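Local coordinates for aminotransferase class-III (Sphaerobacter thermophilus DSM 20745, PDB 6K8H), which belongs to the class-III aminotransferases, proteins of the large PLP-dependent aminotransferase clan, and holds the ligand PLR in a pocket, at residues Ser372-Ile376 and Ala416-Leu421; Arg342-Gly347 and Leu421-Val427. All blocks are in the same frame, centred on the assembly; numbering follows the deposited sequence.

Interaction 1 is nested within the length of chain that interaction 2 closes: the edge strand 418-420 of a small antiparallel sheet is paired in interaction 1, and the loop that follows it is fastened to helix 337-361 in interaction 2. L421 belongs to both, its backbone N completing the strand pairing while its side chain turns to the helix. The two contacts, with centres 12 Å apart, also touch directly, S372 CB lying 3.9 Å from L343 CB. Interaction 1 is the one near the bound PLR, about 8 Å from the side chain of F418. F418 also packs on R226, a residue of the PLR pocket, which is consistent with a second-shell place for this side chain.

Interaction 1: residues Ser372-Ile376 and Ala416-Leu421; sequences SLFHI and ALFGCL
Strands 373-376 and 418-420 run antiparallel, their axes 4.8 Å apart at an angle of 154°, with F374 and G419 as the hydrogen-bonded pair between two non-hydrogen-bonded pairs, L373-C420 and H375-F418. G419 N reaches F374 O at 2.9 Å in a nearly straight bond, and F374 N returns to G419 O; L421 N to S372 O and I376 N to L417 O extend the pattern at either end. F374 suits its place because its partner is a glycine. With CG set between its own N and carbonyl carbon (chi1 65°), the ring folds back over the neighbouring strand, and G419 CA sits over its face, 4.0 Å from the centroid, in a CH-pi contact; with no side chain on G419, the ring can lie directly against the backbone. The other face of the sheet carries L373, H375, F418 and C420. There F418 CB lies over the imidazole face of H375, the two side chains crossing at about a right angle, while L373 CD2 fills the corner between C420 CB, at 3.8 Å, and F418 CZ. H375 ND1 donates to I376 O at 3.1 Å, from above the carbonyl plane, and a water bridges that oxygen to A416 O. S372 OG bonds R261 outside the pair. This is the small three-stranded antiparallel sheet, completed by strand 366-370, in the C-terminal part of this class-III aminotransferase.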
ATOM      1  N   SER B 372      14.353   3.253  21.655  1.00 10.02           N
ATOM      2  CA  SER B 372      15.088   2.132  21.076  1.00 10.96           C
ATOM      3  C   SER B 372      15.627   2.427  19.679  1.00 10.09           C
ATOM      4  O   SER B 372      15.976   1.489  18.951  1.00 13.23           O
ATOM      5  CB  SER B 372      14.200   0.884  21.028  1.00  9.91           C
ATOM      6  OG  SER B 372      12.991   1.165  20.354  1.00 12.07           O
ATOM      7  N   LEU B 373      15.724   3.699  19.296  1.00  9.30           N
ATOM      8  CA  LEU B 373      16.279   4.107  18.013  1.00 11.11           C
ATOM      9  C   LEU B 373      17.600   4.831  18.238  1.00  9.72           C
ATOM     10  O   LEU B 373      17.717   5.642  19.163  1.00 14.22           O
ATOM     11  CB  LEU B 373      15.309   5.032  17.268  1.00  8.72           C
ATOM     12  CG  LEU B 373      13.924   4.480  16.923  1.00 10.62           C
ATOM     13  CD1 LEU B 373      13.017   5.607  16.453  1.00 15.56           C
ATOM     14  CD2 LEU B 373      14.047   3.431  15.848  1.00 12.88           C
ATOM     15  N   PHE B 374      18.583   4.565  17.380  1.00 11.27           N
ATOM     16  CA  PHE B 374      19.877   5.228  17.515  1.00  8.97           C
ATOM     17  C   PHE B 374      20.512   5.416  16.141  1.00  9.44           C
ATOM     18  O   PHE B 374      20.197   4.705  15.181  1.00 10.84           O
ATOM     19  CB  PHE B 374      20.810   4.444  18.449  1.00 10.31           C
ATOM     20  CG  PHE B 374      21.202   3.090  17.923  1.00  8.64           C
ATOM     21  CD1 PHE B 374      22.308   2.947  17.101  1.00 10.21           C
ATOM     22  CD2 PHE B 374      20.472   1.962  18.257  1.00  9.16           C
ATOM     23  CE1 PHE B 374      22.669   1.715  16.611  1.00  9.56           C
ATOM     24  CE2 PHE B 374      20.828   0.729  17.777  1.00  8.57           C
ATOM     25  CZ  PHE B 374      21.923   0.599  16.955  1.00 14.41           C
ATOM     26  N   HIS B 375      21.432   6.375  16.069  1.00  8.56           N
ATOM     27  CA  HIS B 375      22.152   6.711  14.837  1.00 10.17           C
ATOM     28  C   HIS B 375      23.585   7.066  15.217  1.00 10.05           C
ATOM     29  O   HIS B 375      23.804   8.010  15.989  1.00  7.62           O
ATOM     30  CB  HIS B 375      21.475   7.887  14.110  1.00  7.90           C
ATOM     31  CG  HIS B 375      21.755   7.954  12.636  1.00  9.68           C
ATOM     32  ND1 HIS B 375      23.009   7.749  12.100  1.00  8.71           N
ATOM     33  CD2 HIS B 375      20.939   8.220  11.587  1.00 12.25           C
ATOM     34  CE1 HIS B 375      22.956   7.881  10.786  1.00 10.02           C
ATOM     35  NE2 HIS B 375      21.709   8.157  10.445  1.00 10.00           N
ATOM     36  N   ILE B 376      24.558   6.293  14.700  1.00  9.13           N
ATOM     37  CA  ILE B 376      25.979   6.583  14.889  1.00  8.63           C
ATOM     38  C   ILE B 376      26.435   7.550  13.804  1.00 11.10           C
ATOM     39  O   ILE B 376      26.055   7.421  12.636  1.00 11.88           O
ATOM     40  CB  ILE B 376      26.824   5.298  14.866  1.00  9.55           C
ATOM     41  CG1 ILE B 376      26.227   4.230  15.788  1.00  9.04           C
ATOM     42  CG2 ILE B 376      28.259   5.608  15.272  1.00 10.01           C
ATOM     43  CD1 ILE B 376      26.958   2.887  15.707  1.00  9.62           C
ATOM     44  N   ALA B 416      23.692   3.516   6.875  1.00 10.15           N
ATOM     45  CA  ALA B 416      23.956   4.797   7.516  1.00 10.39           C
ATOM     46  C   ALA B 416      24.403   4.643   8.965  1.00 10.20           C
ATOM     47  O   ALA B 416      24.813   5.636   9.573  1.00  5.57           O
ATOM     48  CB  ALA B 416      22.705   5.694   7.451  1.00 11.07           C
ATOM     49  N   LEU B 417      24.389   3.415   9.500  1.00 10.45           N
ATOM     50  CA  LEU B 417      24.577   3.139  10.925  1.00  9.47           C
ATOM     51  C   LEU B 417      23.411   3.695  11.743  1.00  7.78           C
ATOM     52  O   LEU B 417      23.569   4.077  12.908  1.00  8.57           O
ATOM     53  CB  LEU B 417      25.934   3.644  11.451  1.00  6.55           C
ATOM     54  CG  LEU B 417      27.159   3.234  10.624  1.00  7.70           C
ATOM     55  CD1 LEU B 417      28.452   3.684  11.279  1.00  9.32           C
ATOM     56  CD2 LEU B 417      27.204   1.727  10.345  1.00  7.81           C
ATOM     57  N   PHE B 418      22.235   3.615  11.126  1.00  9.10           N
ATOM     58  CA  PHE B 418      20.956   3.880  11.817  1.00  7.38           C
ATOM     59  C   PHE B 418      20.485   2.495  12.268  1.00  9.28           C
ATOM     60  O   PHE B 418      20.498   1.575  11.456  1.00  8.62           O
ATOM     61  CB  PHE B 418      19.921   4.486  10.874  1.00  7.93           C
ATOM     62  CG  PHE B 418      18.517   4.412  11.413  1.00 11.34           C
ATOM     63  CD1 PHE B 418      18.144   5.167  12.510  1.00  7.95           C
ATOM     64  CD2 PHE B 418      17.577   3.572  10.839  1.00 10.20           C
ATOM     65  CE1 PHE B 418      16.853   5.103  13.006  1.00 11.19           C
ATOM     66  CE2 PHE B 418      16.289   3.506  11.341  1.00  9.04           C
ATOM     67  CZ  PHE B 418      15.930   4.269  12.425  1.00 11.50           C
ATOM     68  N   GLY B 419      20.099   2.358  13.530  1.00  8.23           N
ATOM     69  CA  GLY B 419      19.695   1.060  14.027  1.00 10.90           C
ATOM     70  C   GLY B 419      18.593   1.154  15.062  1.00 10.05           C
ATOM     71  O   GLY B 419      18.249   2.233  15.560  1.00 10.81           O
ATOM     72  N   CYS B 420      18.015  -0.006  15.356  1.00  8.55           N
ATOM     73  CA  CYS B 420      16.904  -0.105  16.293  1.00 11.01           C
ATOM     74  C   CYS B 420      17.041  -1.383  17.113  1.00  9.13           C
ATOM     75  O   CYS B 420      17.543  -2.409  16.643  1.00  7.40           O
ATOM     76  CB  CYS B 420      15.541  -0.036  15.591  1.00  7.73           C
ATOM     77  SG  CYS B 420      15.245  -1.371  14.405  1.00 11.71           S
ATOM     78  N   LEU B 421      16.586  -1.311  18.353  1.00  9.69           N
ATOM     79  CA  LEU B 421      16.511  -2.507  19.181  1.00 12.75           C
ATOM     80  C   LEU B 421      15.193  -3.262  18.982  1.00  8.96           C
ATOM     81  O   LEU B 421      14.193  -2.724  18.506  1.00 12.06           O
ATOM     82  CB  LEU B 421      16.669  -2.145  20.657  1.00  9.74           C
ATOM     83  CG  LEU B 421      17.765  -1.164  21.047  1.00 11.44           C
ATOM     84  CD1 LEU B 421      17.661  -0.835  22.536  1.00 15.05           C
ATOM     85  CD2 LEU B 421      19.122  -1.767  20.732  1.00 12.88           C
TER
HETATM   86  O   HOH W   1      27.261   6.943  10.374  1.00 14.53           O

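Interaction 2: residues Arg342-Gly347 and Leu421-Val427; sequences RLATLG and LSTPMGV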
ATOM      1  N   ARG B 342      12.320  -0.416  29.483  1.00 12.91           N
ATOM      2  CA  ARG B 342      13.459  -1.312  29.300  1.00 12.94           C
ATOM      3  C   ARG B 342      14.194  -1.020  27.994  1.00 12.01           C
ATOM      4  O   ARG B 342      15.429  -0.969  27.963  1.00  9.61           O
ATOM      5  CB  ARG B 342      12.993  -2.771  29.344  1.00 12.86           C
ATOM      6  CG  ARG B 342      14.135  -3.778  29.295  1.00 18.66           C
ATOM      7  CD  ARG B 342      13.632  -5.219  29.412  1.00 16.85           C
ATOM      8  NE  ARG B 342      12.784  -5.632  28.293  1.00 19.28           N
ATOM      9  CZ  ARG B 342      13.255  -6.119  27.148  1.00 19.75           C
ATOM     10  NH1 ARG B 342      14.557  -6.231  26.972  1.00 17.90           N
ATOM     11  NH2 ARG B 342      12.434  -6.488  26.179  1.00 17.99           N
ATOM     12  N   LEU B 343      13.450  -0.844  26.900  1.00 12.40           N
ATOM     13  CA  LEU B 343      14.069  -0.500  25.619  1.00 12.71           C
ATOM     14  C   LEU B 343      14.827   0.819  25.705  1.00 13.50           C
ATOM     15  O   LEU B 343      15.897   0.966  25.105  1.00 10.94           O
ATOM     16  CB  LEU B 343      13.019  -0.425  24.516  1.00 15.31           C
ATOM     17  CG  LEU B 343      12.315  -1.730  24.143  1.00 13.43           C
ATOM     18  CD1 LEU B 343      11.176  -1.427  23.200  1.00 16.09           C
ATOM     19  CD2 LEU B 343      13.277  -2.743  23.540  1.00 14.16           C
ATOM     20  N   ALA B 344      14.287   1.796  26.432  1.00 10.85           N
ATOM     21  CA  ALA B 344      14.973   3.080  26.519  1.00 12.18           C
ATOM     22  C   ALA B 344      16.267   2.950  27.310  1.00 10.88           C
ATOM     23  O   ALA B 344      17.289   3.549  26.953  1.00  9.16           O
ATOM     24  CB  ALA B 344      14.047   4.122  27.145  1.00 12.03           C
ATOM     25  N   THR B 345      16.251   2.154  28.379  1.00 11.04           N
ATOM     26  CA  THR B 345      17.477   1.927  29.133  1.00 13.02           C
ATOM     27  C   THR B 345      18.513   1.215  28.273  1.00 13.24           C
ATOM     28  O   THR B 345      19.686   1.610  28.236  1.00 12.00           O
ATOM     29  CB  THR B 345      17.171   1.139  30.398  1.00 11.41           C
ATOM     30  OG1 THR B 345      16.340   1.946  31.243  1.00 12.81           O
ATOM     31  CG2 THR B 345      18.461   0.786  31.118  1.00 16.61           C
ATOM     32  N   LEU B 346      18.091   0.166  27.559  1.00 10.04           N
ATOM     33  CA  LEU B 346      19.025  -0.540  26.691  1.00 14.24           C
ATOM     34  C   LEU B 346      19.573   0.380  25.602  1.00 10.90           C
ATOM     35  O   LEU B 346      20.759   0.304  25.251  1.00 12.29           O
ATOM     36  CB  LEU B 346      18.337  -1.753  26.065  1.00 11.51           C
ATOM     37  CG  LEU B 346      18.101  -2.967  26.973  1.00 15.17           C
ATOM     38  CD1 LEU B 346      17.272  -4.025  26.244  1.00 11.35           C
ATOM     39  CD2 LEU B 346      19.426  -3.542  27.462  1.00 12.62           C
ATOM     40  N   GLY B 347      18.728   1.263  25.064  1.00 10.88           N
ATOM     41  CA  GLY B 347      19.192   2.186  24.041  1.00 13.54           C
ATOM     42  C   GLY B 347      20.205   3.173  24.582  1.00 12.45           C
ATOM     43  O   GLY B 347      21.228   3.443  23.941  1.00 12.21           O
ATOM     44  N   LEU B 421      16.586  -1.311  18.353  1.00  9.69           N
ATOM     45  CA  LEU B 421      16.511  -2.507  19.181  1.00 12.75           C
ATOM     46  C   LEU B 421      15.193  -3.262  18.982  1.00  8.96           C
ATOM     47  O   LEU B 421      14.193  -2.724  18.506  1.00 12.06           O
ATOM     48  CB  LEU B 421      16.669  -2.145  20.657  1.00  9.74           C
ATOM     49  CG  LEU B 421      17.765  -1.164  21.047  1.00 11.44           C
ATOM     50  CD1 LEU B 421      17.661  -0.835  22.536  1.00 15.05           C
ATOM     51  CD2 LEU B 421      19.122  -1.767  20.732  1.00 12.88           C
ATOM     52  N   SER B 422      15.213  -4.538  19.357  1.00  9.15           N
ATOM     53  CA  SER B 422      14.020  -5.367  19.420  1.00 10.17           C
ATOM     54  C   SER B 422      13.866  -5.941  20.830  1.00 10.33           C
ATOM     55  O   SER B 422      14.839  -6.070  21.584  1.00  8.65           O
ATOM     56  CB  SER B 422      14.085  -6.483  18.373  1.00  8.03           C
ATOM     57  OG  SER B 422      15.165  -7.368  18.640  1.00  8.76           O
ATOM     58  N   THR B 423      12.623  -6.279  21.181  1.00  9.34           N
ATOM     59  CA  THR B 423      12.343  -6.752  22.532  1.00 11.27           C
ATOM     60  C   THR B 423      13.050  -8.059  22.914  1.00 11.11           C
ATOM     61  O   THR B 423      13.259  -8.263  24.123  1.00 11.29           O
ATOM     62  CB  THR B 423      10.827  -6.915  22.748  1.00 11.02           C
ATOM     63  OG1 THR B 423      10.292  -7.815  21.777  1.00 11.34           O
ATOM     64  CG2 THR B 423      10.105  -5.566  22.673  1.00 12.10           C
ATOM     65  N   PRO B 424      13.437  -8.964  22.002  1.00 12.05           N
ATOM     66  CA  PRO B 424      14.259 -10.105  22.441  1.00 10.68           C
ATOM     67  C   PRO B 424      15.634  -9.702  22.941  1.00 13.12           C
ATOM     68  O   PRO B 424      16.341 -10.552  23.501  1.00 11.17           O
ATOM     69  CB  PRO B 424      14.359 -10.982  21.180  1.00  9.62           C
ATOM     70  CG  PRO B 424      13.175 -10.623  20.385  1.00  8.01           C
ATOM     71  CD  PRO B 424      12.989  -9.152  20.605  1.00  9.22           C
ATOM     72  N   MET B 425      16.046  -8.450  22.756  1.00 11.28           N
ATOM     73  CA  MET B 425      17.389  -8.045  23.140  1.00  9.34           C
ATOM     74  C   MET B 425      17.492  -7.750  24.625  1.00 12.16           C
ATOM     75  O   MET B 425      16.531  -7.319  25.272  1.00 12.67           O
ATOM     76  CB  MET B 425      17.836  -6.806  22.360  1.00  8.74           C
ATOM     77  CG  MET B 425      18.163  -7.084  20.920  1.00 11.92           C
ATOM     78  SD  MET B 425      18.624  -5.583  20.025  1.00 11.50           S
ATOM     79  CE  MET B 425      18.894  -6.288  18.400  1.00  9.77           C
ATOM     80  N   GLY B 426      18.688  -7.978  25.154  1.00 12.55           N
ATOM     81  CA  GLY B 426      19.048  -7.570  26.491  1.00 14.89           C
ATOM     82  C   GLY B 426      20.447  -6.990  26.525  1.00 13.35           C
ATOM     83  O   GLY B 426      21.013  -6.621  25.487  1.00  8.71           O
ATOM     84  N   VAL B 427      21.009  -6.886  27.731  1.00 10.86           N
ATOM     85  CA  VAL B 427      22.387  -6.402  27.858  1.00 11.11           C
ATOM     86  C   VAL B 427      23.372  -7.213  27.023  1.00 12.91           C
ATOM     87  O   VAL B 427      24.279  -6.609  26.424  1.00  8.30           O
ATOM     88  CB  VAL B 427      22.776  -6.325  29.349  1.00 13.49           C
ATOM     89  CG1 VAL B 427      24.276  -6.175  29.516  1.00 15.41           C
ATOM     90  CG2 VAL B 427      22.036  -5.172  30.003  1.00 10.09           C
TER
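The guanidinium of R342 grips two carbonyl oxygens of the loop 421-427, NH1 giving a hydrogen bond to M425 O at 2.8 Å and NH2 one to T423 O, also at 2.8 Å. The loop makes a type I beta turn from S422 to M425 and links strand 418-420 to helix 427-445, with G426 at that helix's N-cap position, so the arginine ties helix 337-361 to the entrance of the C-terminal helix. The two acceptors are met differently. The C=O of M425 points almost straight at NH1, though the N-H itself is bent from the line (143°), and its oxygen lies in the guanidinium plane, whereas NH2 comes to T423 O on a lone pair, in the carbonyl plane, with that oxygen tilted 17° from the guanidinium plane. Arginine fits here because its two terminal nitrogens can span carbonyls two residues apart; a bend at chi3 (64°) turns the otherwise extended chain toward them. A salt bridge from NH2 to E339, one turn earlier on the same helix, probably helps to fix the group's rotation and balance its charge. Inside the turn M425 N bonds S422 O, and S422 N makes a weak bond to M425 SD at 3.6 Å. Beside these bonds, leucines a turn or less apart supply branched apolar ends. L343 CD2 rests on the backbone of S422 and T423, 4.2 Å from T423 CA, while T423 OG1 is held by H76. L346 divides its methyls: CD1 lies 3.5 Å from M425 O, and CD2 lies against G426 and 4.0 Å from V427 CG2. L421 lays one methyl against the helix backbone, CD1 coming within 3.6 Å of L343 O and 3.5 Å of G347 N, the two ends of one helical hydrogen bond.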